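Local structure of Ral guanine nucleotide dissociation stimulator-like 2 (Mus musculus, 4JGW) at residues E208-L213 with Q449-L454; K293-A298 with L337-S342. The protein probably acts as a guanine nucleotide exchange factor, represented here by its REM and CDC25-homology domains, and associates with GTP-bound Rap1A and H-Ras in vitro. One frame throughout, in Å; residues are numbered along the deposited sequence.

Interaction 1 of 2, residues E208-L213 with Q449-L454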
ATOM      1  N   GLU A 208      -5.854   5.965  20.161  1.00 29.69           N
ATOM      2  CA  GLU A 208      -6.330   4.588  19.980  1.00 29.94           C
ATOM      3  C   GLU A 208      -7.484   4.505  18.987  1.00 29.87           C
ATOM      4  O   GLU A 208      -7.566   3.571  18.186  1.00 30.02           O
ATOM      5  CB  GLU A 208      -6.767   3.988  21.321  1.00 29.87           C
ATOM      6  CG  GLU A 208      -5.616   3.580  22.225  1.00 30.38           C
ATOM      7  CD  GLU A 208      -6.048   3.313  23.663  1.00 31.30           C
ATOM      8  OE1 GLU A 208      -7.266   3.264  23.945  1.00 32.08           O
ATOM      9  OE2 GLU A 208      -5.156   3.149  24.518  1.00 31.37           O
ATOM     10  N   GLN A 209      -8.365   5.496  19.047  1.00 29.83           N
ATOM     11  CA  GLN A 209      -9.555   5.537  18.212  1.00 29.82           C
ATOM     12  C   GLN A 209      -9.225   5.970  16.784  1.00 29.82           C
ATOM     13  O   GLN A 209      -9.804   5.455  15.825  1.00 29.84           O
ATOM     14  CB  GLN A 209     -10.589   6.466  18.848  1.00 29.83           C
ATOM     15  CG  GLN A 209     -12.000   5.895  18.932  1.00 30.01           C
ATOM     16  CD  GLN A 209     -12.067   4.458  19.445  1.00 29.48           C
ATOM     17  OE1 GLN A 209     -12.884   3.680  18.973  1.00 30.10           O
ATOM     18  NE2 GLN A 209     -11.217   4.108  20.407  1.00 29.07           N
ATOM     19  N   LEU A 210      -8.295   6.912  16.650  1.00 29.80           N
ATOM     20  CA  LEU A 210      -7.786   7.307  15.338  1.00 29.88           C
ATOM     21  C   LEU A 210      -7.047   6.141  14.678  1.00 29.85           C
ATOM     22  O   LEU A 210      -7.166   5.928  13.473  1.00 29.71           O
ATOM     23  CB  LEU A 210      -6.866   8.532  15.446  1.00 29.78           C
ATOM     24  CG  LEU A 210      -7.467   9.898  15.801  1.00 29.81           C
ATOM     25  CD1 LEU A 210      -6.369  10.942  15.887  1.00 29.66           C
ATOM     26  CD2 LEU A 210      -8.531  10.335  14.798  1.00 30.22           C
ATOM     27  N   THR A 211      -6.305   5.383  15.485  1.00 30.00           N
ATOM     28  CA  THR A 211      -5.545   4.229  15.008  1.00 30.27           C
ATOM     29  C   THR A 211      -6.451   3.081  14.551  1.00 30.57           C
ATOM     30  O   THR A 211      -6.154   2.419  13.556  1.00 30.65           O
ATOM     31  CB  THR A 211      -4.528   3.744  16.066  1.00 30.16           C
ATOM     32  OG1 THR A 211      -3.743   4.856  16.510  1.00 29.78           O
ATOM     33  CG2 THR A 211      -3.596   2.690  15.484  1.00 30.16           C
ATOM     34  N   LEU A 212      -7.557   2.867  15.263  1.00 30.77           N
ATOM     35  CA  LEU A 212      -8.546   1.859  14.872  1.00 31.04           C
ATOM     36  C   LEU A 212      -9.087   2.117  13.465  1.00 31.04           C
ATOM     37  O   LEU A 212      -9.199   1.193  12.661  1.00 31.11           O
ATOM     38  CB  LEU A 212      -9.700   1.808  15.879  1.00 31.15           C
ATOM     39  CG  LEU A 212     -10.673   0.627  15.795  1.00 31.72           C
ATOM     40  CD1 LEU A 212     -10.050  -0.651  16.354  1.00 32.03           C
ATOM     41  CD2 LEU A 212     -11.960   0.950  16.533  1.00 32.38           C
ATOM     42  N   LEU A 213      -9.413   3.375  13.178  1.00 31.10           N
ATOM     43  CA  LEU A 213      -9.908   3.767  11.861  1.00 31.13           C
ATOM     44  C   LEU A 213      -8.814   3.671  10.794  1.00 31.13           C
ATOM     45  O   LEU A 213      -9.059   3.165   9.696  1.00 31.10           O
ATOM     46  CB  LEU A 213     -10.501   5.180  11.900  1.00 31.20           C
ATOM     47  CG  LEU A 213     -11.778   5.416  12.717  1.00 31.33           C
ATOM     48  CD1 LEU A 213     -11.953   6.898  13.009  1.00 31.43           C
ATOM     49  CD2 LEU A 213     -13.016   4.857  12.020  1.00 31.11           C
ATOM     50  N   GLN A 449     -18.524   8.670  17.460  1.00 44.06           N
ATOM     51  CA  GLN A 449     -19.663   9.536  17.143  1.00 44.17           C
ATOM     52  C   GLN A 449     -19.236  10.998  16.976  1.00 43.99           C
ATOM     53  O   GLN A 449     -19.739  11.698  16.094  1.00 44.02           O
ATOM     54  CB  GLN A 449     -20.765   9.409  18.203  1.00 44.26           C
ATOM     55  CG  GLN A 449     -22.084  10.084  17.821  1.00 44.87           C
ATOM     56  CD  GLN A 449     -23.229   9.752  18.766  1.00 45.51           C
ATOM     57  OE1 GLN A 449     -23.056   9.702  19.986  1.00 45.84           O
ATOM     58  NE2 GLN A 449     -24.412   9.530  18.201  1.00 45.59           N
ATOM     59  N   TRP A 450     -18.307  11.447  17.821  1.00 43.81           N
ATOM     60  CA  TRP A 450     -17.746  12.794  17.718  1.00 43.71           C
ATOM     61  C   TRP A 450     -16.962  12.984  16.416  1.00 43.91           C
ATOM     62  O   TRP A 450     -17.116  14.003  15.738  1.00 43.92           O
ATOM     63  CB  TRP A 450     -16.867  13.113  18.934  1.00 43.47           C
ATOM     64  CG  TRP A 450     -16.078  14.388  18.790  1.00 42.80           C
ATOM     65  CD1 TRP A 450     -16.552  15.664  18.899  1.00 42.27           C
ATOM     66  CD2 TRP A 450     -14.675  14.504  18.509  1.00 42.09           C
ATOM     67  NE1 TRP A 450     -15.535  16.567  18.703  1.00 41.78           N
ATOM     68  CE2 TRP A 450     -14.373  15.883  18.459  1.00 41.81           C
ATOM     69  CE3 TRP A 450     -13.647  13.575  18.290  1.00 41.43           C
ATOM     70  CZ2 TRP A 450     -13.082  16.360  18.203  1.00 41.37           C
ATOM     71  CZ3 TRP A 450     -12.363  14.050  18.035  1.00 41.28           C
ATOM     72  CH2 TRP A 450     -12.094  15.430  17.994  1.00 41.24           C
ATOM     73  N   LEU A 451     -16.134  11.997  16.073  1.00 44.13           N
ATOM     74  CA  LEU A 451     -15.354  12.014  14.833  1.00 44.44           C
ATOM     75  C   LEU A 451     -16.234  12.056  13.582  1.00 44.73           C
ATOM     76  O   LEU A 451     -15.885  12.704  12.595  1.00 44.65           O
ATOM     77  CB  LEU A 451     -14.410  10.808  14.772  1.00 44.33           C
ATOM     78  CG  LEU A 451     -13.160  10.841  15.656  1.00 44.20           C
ATOM     79  CD1 LEU A 451     -12.615   9.438  15.862  1.00 44.18           C
ATOM     80  CD2 LEU A 451     -12.090  11.758  15.071  1.00 44.15           C
ATOM     81  N   GLN A 452     -17.373  11.367  13.642  1.00 45.22           N
ATOM     82  CA  GLN A 452     -18.337  11.320  12.541  1.00 45.67           C
ATOM     83  C   GLN A 452     -19.088  12.641  12.354  1.00 45.87           C
ATOM     84  O   GLN A 452     -19.472  12.991  11.237  1.00 45.89           O
ATOM     85  CB  GLN A 452     -19.333  10.177  12.762  1.00 45.77           C
ATOM     86  CG  GLN A 452     -18.741   8.782  12.564  1.00 46.37           C
ATOM     87  CD  GLN A 452     -19.505   7.689  13.301  1.00 47.29           C
ATOM     88  OE1 GLN A 452     -20.385   7.964  14.121  1.00 47.89           O
ATOM     89  NE2 GLN A 452     -19.162   6.436  13.014  1.00 47.30           N
ATOM     90  N   GLY A 453     -19.294  13.368  13.451  1.00 46.14           N
ATOM     91  CA  GLY A 453     -20.021  14.638  13.420  1.00 46.48           C
ATOM     92  C   GLY A 453     -19.174  15.830  13.007  1.00 46.71           C
ATOM     93  O   GLY A 453     -19.697  16.925  12.786  1.00 46.73           O
ATOM     94  N   LEU A 454     -17.864  15.611  12.912  1.00 46.94           N
ATOM     95  CA  LEU A 454     -16.910  16.650  12.533  1.00 47.19           C
ATOM     96  C   LEU A 454     -17.085  17.101  11.087  1.00 47.39           C
ATOM     97  O   LEU A 454     -17.141  16.279  10.170  1.00 47.45           O
ATOM     98  CB  LEU A 454     -15.474  16.161  12.765  1.00 47.16           C
ATOM     99  CG  LEU A 454     -14.689  16.585  14.015  1.00 47.01           C
ATOM    100  CD1 LEU A 454     -15.571  16.956  15.206  1.00 47.46           C
ATOM    101  CD2 LEU A 454     -13.702  15.495  14.402  1.00 47.17           C
TER
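Leu451 overlaps both Leu210 and Leu213, meeting each with a different methyl. Its CD2 lies 3.8 Å from Leu210 CD2, and its CD1 lies 3.9 Å from Leu213 CD1, so the fork of one leucine bridges two residues that stand three positions apart on the facing helix. The two approaches differ in kind: the side chains of Leu210 and Leu451 cross at about a right angle, whereas those of Leu213 and Leu451 slide past each other in opposite directions. In Leu451, chi1 of -75° sets CG beside the backbone N, and with chi2 at 160° the two methyls fan out to the two leucines. The helical backbones remain well separated, the closest CA atoms, those of Leu210 and Leu451, being 8.9 Å apart, and the gap is spanned by side chains alone. In the fold this joins helix 203-219, in the mainly helical CDC25-homology (RasGEF) domain, to the last turn of helix 445-453, far along the sequence. Leu210 also packs on Val256 and Leu213 on Gln252, both of helix 244-264, which thereby adjoins the same leucine pair. A polar link accompanies the apolar one: Gln209 OE1 accepts hydrogen bonds from Asn444 N and Gln448 NE2, tying helix 203-219 to the start of helix 445-453. At the other end of that helix, Leu454 lays its CD1 over one face of the Trp450 ring, 3.4 Å above the plane and offset toward the rim, while Trp450 NE1 is hydrogen-bonded to Asp194 O.

Interaction 2 of 2, residues K293-A298 with L337-S342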
ATOM      1  N   LYS A 293      -3.320  19.874  23.339  1.00 30.49           N
ATOM      2  CA  LYS A 293      -4.110  18.648  23.270  1.00 30.14           C
ATOM      3  C   LYS A 293      -3.781  17.812  22.031  1.00 29.84           C
ATOM      4  O   LYS A 293      -3.554  16.604  22.137  1.00 29.66           O
ATOM      5  CB  LYS A 293      -5.608  18.966  23.312  1.00 30.09           C
ATOM      6  CG  LYS A 293      -6.514  17.739  23.391  1.00 30.44           C
ATOM      7  CD  LYS A 293      -6.332  17.007  24.712  1.00 30.94           C
ATOM      8  CE  LYS A 293      -7.259  15.821  24.811  1.00 31.16           C
ATOM      9  NZ  LYS A 293      -7.549  15.490  26.231  1.00 32.50           N
ATOM     10  N   TRP A 294      -3.759  18.462  20.869  1.00 29.53           N
ATOM     11  CA  TRP A 294      -3.460  17.790  19.605  1.00 29.26           C
ATOM     12  C   TRP A 294      -2.014  17.313  19.519  1.00 29.24           C
ATOM     13  O   TRP A 294      -1.744  16.256  18.942  1.00 29.27           O
ATOM     14  CB  TRP A 294      -3.802  18.685  18.413  1.00 29.25           C
ATOM     15  CG  TRP A 294      -5.270  18.742  18.112  1.00 28.77           C
ATOM     16  CD1 TRP A 294      -6.094  19.818  18.261  1.00 28.36           C
ATOM     17  CD2 TRP A 294      -6.089  17.674  17.617  1.00 28.29           C
ATOM     18  NE1 TRP A 294      -7.375  19.490  17.891  1.00 28.55           N
ATOM     19  CE2 TRP A 294      -7.401  18.180  17.488  1.00 28.13           C
ATOM     20  CE3 TRP A 294      -5.844  16.336  17.273  1.00 28.46           C
ATOM     21  CZ2 TRP A 294      -8.466  17.401  17.024  1.00 28.15           C
ATOM     22  CZ3 TRP A 294      -6.903  15.561  16.812  1.00 28.16           C
ATOM     23  CH2 TRP A 294      -8.199  16.098  16.693  1.00 28.20           C
ATOM     24  N   ILE A 295      -1.097  18.095  20.092  1.00 29.07           N
ATOM     25  CA  ILE A 295       0.309  17.703  20.203  1.00 29.10           C
ATOM     26  C   ILE A 295       0.424  16.384  20.973  1.00 29.15           C
ATOM     27  O   ILE A 295       1.141  15.471  20.552  1.00 29.20           O
ATOM     28  CB  ILE A 295       1.169  18.811  20.884  1.00 28.94           C
ATOM     29  CG1 ILE A 295       1.392  19.985  19.925  1.00 28.86           C
ATOM     30  CG2 ILE A 295       2.516  18.258  21.349  1.00 28.94           C
ATOM     31  CD1 ILE A 295       1.882  21.264  20.594  1.00 28.61           C
ATOM     32  N   ARG A 296      -0.297  16.297  22.088  1.00 29.09           N
ATOM     33  CA  ARG A 296      -0.301  15.106  22.929  1.00 29.12           C
ATOM     34  C   ARG A 296      -0.971  13.919  22.231  1.00 29.25           C
ATOM     35  O   ARG A 296      -0.529  12.780  22.382  1.00 29.39           O
ATOM     36  CB  ARG A 296      -0.970  15.407  24.277  1.00 28.94           C
ATOM     37  CG  ARG A 296      -1.114  14.213  25.219  1.00 28.66           C
ATOM     38  CD  ARG A 296       0.226  13.604  25.630  1.00 28.49           C
ATOM     39  NE  ARG A 296       1.061  14.539  26.382  1.00 28.54           N
ATOM     40  CZ  ARG A 296       0.915  14.807  27.678  1.00 28.11           C
ATOM     41  NH1 ARG A 296      -0.044  14.221  28.384  1.00 28.27           N
ATOM     42  NH2 ARG A 296       1.729  15.670  28.265  1.00 27.70           N
ATOM     43  N   VAL A 297      -2.031  14.193  21.473  1.00 29.42           N
ATOM     44  CA  VAL A 297      -2.697  13.165  20.668  1.00 29.69           C
ATOM     45  C   VAL A 297      -1.734  12.604  19.615  1.00 29.94           C
ATOM     46  O   VAL A 297      -1.682  11.391  19.397  1.00 30.07           O
ATOM     47  CB  VAL A 297      -3.991  13.699  20.003  1.00 29.48           C
ATOM     48  CG1 VAL A 297      -4.517  12.723  18.948  1.00 29.37           C
ATOM     49  CG2 VAL A 297      -5.058  13.958  21.054  1.00 29.58           C
ATOM     50  N   ALA A 298      -0.973  13.494  18.981  1.00 30.16           N
ATOM     51  CA  ALA A 298       0.048  13.101  18.012  1.00 30.47           C
ATOM     52  C   ALA A 298       1.124  12.254  18.676  1.00 30.67           C
ATOM     53  O   ALA A 298       1.592  11.276  18.097  1.00 30.68           O
ATOM     54  CB  ALA A 298       0.663  14.326  17.355  1.00 30.45           C
ATOM     55  N   LEU A 337       5.995  22.260  23.286  1.00 45.36           N
ATOM     56  CA  LEU A 337       6.767  22.758  22.147  1.00 45.37           C
ATOM     57  C   LEU A 337       7.921  21.826  21.782  1.00 45.43           C
ATOM     58  O   LEU A 337       8.156  21.558  20.602  1.00 45.40           O
ATOM     59  CB  LEU A 337       7.297  24.171  22.424  1.00 45.38           C
ATOM     60  CG  LEU A 337       6.301  25.335  22.496  1.00 45.17           C
ATOM     61  CD1 LEU A 337       6.990  26.584  23.019  1.00 45.11           C
ATOM     62  CD2 LEU A 337       5.650  25.613  21.143  1.00 44.96           C
ATOM     63  N   ARG A 338       8.630  21.336  22.798  1.00 45.60           N
ATOM     64  CA  ARG A 338       9.753  20.414  22.604  1.00 45.75           C
ATOM     65  C   ARG A 338       9.294  19.062  22.059  1.00 45.83           C
ATOM     66  O   ARG A 338       9.984  18.456  21.238  1.00 45.88           O
ATOM     67  CB  ARG A 338      10.534  20.225  23.908  1.00 45.77           C
ATOM     68  N   VAL A 339       8.133  18.600  22.521  1.00 45.96           N
ATOM     69  CA  VAL A 339       7.507  17.385  21.996  1.00 46.04           C
ATOM     70  C   VAL A 339       7.118  17.581  20.529  1.00 46.17           C
ATOM     71  O   VAL A 339       7.372  16.710  19.694  1.00 46.27           O
ATOM     72  CB  VAL A 339       6.272  16.952  22.839  1.00 46.07           C
ATOM     73  CG1 VAL A 339       5.453  15.884  22.116  1.00 45.77           C
ATOM     74  CG2 VAL A 339       6.707  16.443  24.212  1.00 45.94           C
ATOM     75  N   PHE A 340       6.519  18.733  20.225  1.00 46.27           N
ATOM     76  CA  PHE A 340       6.089  19.058  18.865  1.00 46.45           C
ATOM     77  C   PHE A 340       7.255  19.151  17.876  1.00 46.75           C
ATOM     78  O   PHE A 340       7.154  18.657  16.755  1.00 46.74           O
ATOM     79  CB  PHE A 340       5.259  20.349  18.852  1.00 46.30           C
ATOM     80  CG  PHE A 340       4.795  20.763  17.481  1.00 45.60           C
ATOM     81  CD1 PHE A 340       3.927  19.959  16.751  1.00 45.00           C
ATOM     82  CD2 PHE A 340       5.220  21.964  16.926  1.00 45.05           C
ATOM     83  CE1 PHE A 340       3.498  20.342  15.484  1.00 44.92           C
ATOM     84  CE2 PHE A 340       4.794  22.356  15.661  1.00 44.76           C
ATOM     85  CZ  PHE A 340       3.930  21.543  14.939  1.00 44.55           C
ATOM     86  N   SER A 341       8.351  19.782  18.298  1.00 47.25           N
ATOM     87  CA  SER A 341       9.574  19.857  17.490  1.00 47.78           C
ATOM     88  C   SER A 341      10.136  18.465  17.204  1.00 48.10           C
ATOM     89  O   SER A 341      10.565  18.178  16.082  1.00 48.21           O
ATOM     90  CB  SER A 341      10.635  20.713  18.189  1.00 47.75           C
ATOM     91  OG  SER A 341      10.177  22.038  18.385  1.00 48.03           O
ATOM     92  N   SER A 342      10.120  17.610  18.227  1.00 48.47           N
ATOM     93  CA  SER A 342      10.555  16.219  18.119  1.00 48.87           C
ATOM     94  C   SER A 342       9.679  15.430  17.144  1.00 49.16           C
ATOM     95  O   SER A 342      10.170  14.546  16.440  1.00 49.30           O
ATOM     96  CB  SER A 342      10.550  15.555  19.501  1.00 48.86           C
ATOM     97  OG  SER A 342      10.969  14.205  19.435  1.00 48.94           O
TER
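Ile295, Phe340 and Val339 carry this helix-to-helix packing within the CDC25-homology domain, where helix 334-344 lies against helix 284-303. Ile295 buries far more surface than either partner, and its branches divide the work. CG2 meets Val339 CG1 at 3.9 Å, the two side chains passing at a slant, while CD1 reaches Phe340 CB, also at 3.9 Å. The Ile295 and Phe340 side chains cross at about a right angle, and CG1 comes obliquely to the ring, 4.1 Å from Phe340 CD1. This division follows from the isoleucine's first torsion (chi1 -74°), which sets CG1 beside the backbone N and leaves CG2 anti to that nitrogen. The helices come close here: the CA atoms of Ile295 and Phe340 are 6.1 Å apart, and the contact across the segments is wholly apolar. Helix 307-318 borders the same cluster, with Leu317 touching both Ile295 and Phe340, and Val314 touching Phe340. The Phe340 ring also meets that of Trp329, their planes about 30° apart. Along helix 334-344, Leu337 O accepts two bonds from Ser341, which approach from opposite faces of the carbonyl plane: the routine backbone bond from N, and a second from OG at 3.0 Å, with the hydroxyl oxygen 35° out of that plane.

How the interactions relate
Both contacts belong to the Ras-GEF region, on the same side of the chain's centre, with their own centres about 19 Å apart. Along the sequence the order is 208-213, 293-298, 337-342 and 449-454, so both segments of interaction 2 fall between those of interaction 1. Helices 203-219 and 284-303 are neighbours and join the two sites directly: Leu210 CD1 packs 4.0 Å from Val297 CG1. A second bridge runs between Trp450 CH2 and Trp294 CH2, at 4.2 Å. Helix 284-303 lies between the two sites, meeting helices 203-219 and 445-453 through Val297 and Trp294 and helix 334-344 through Ile295, which places both contacts in one helical domain rather than in separate modules.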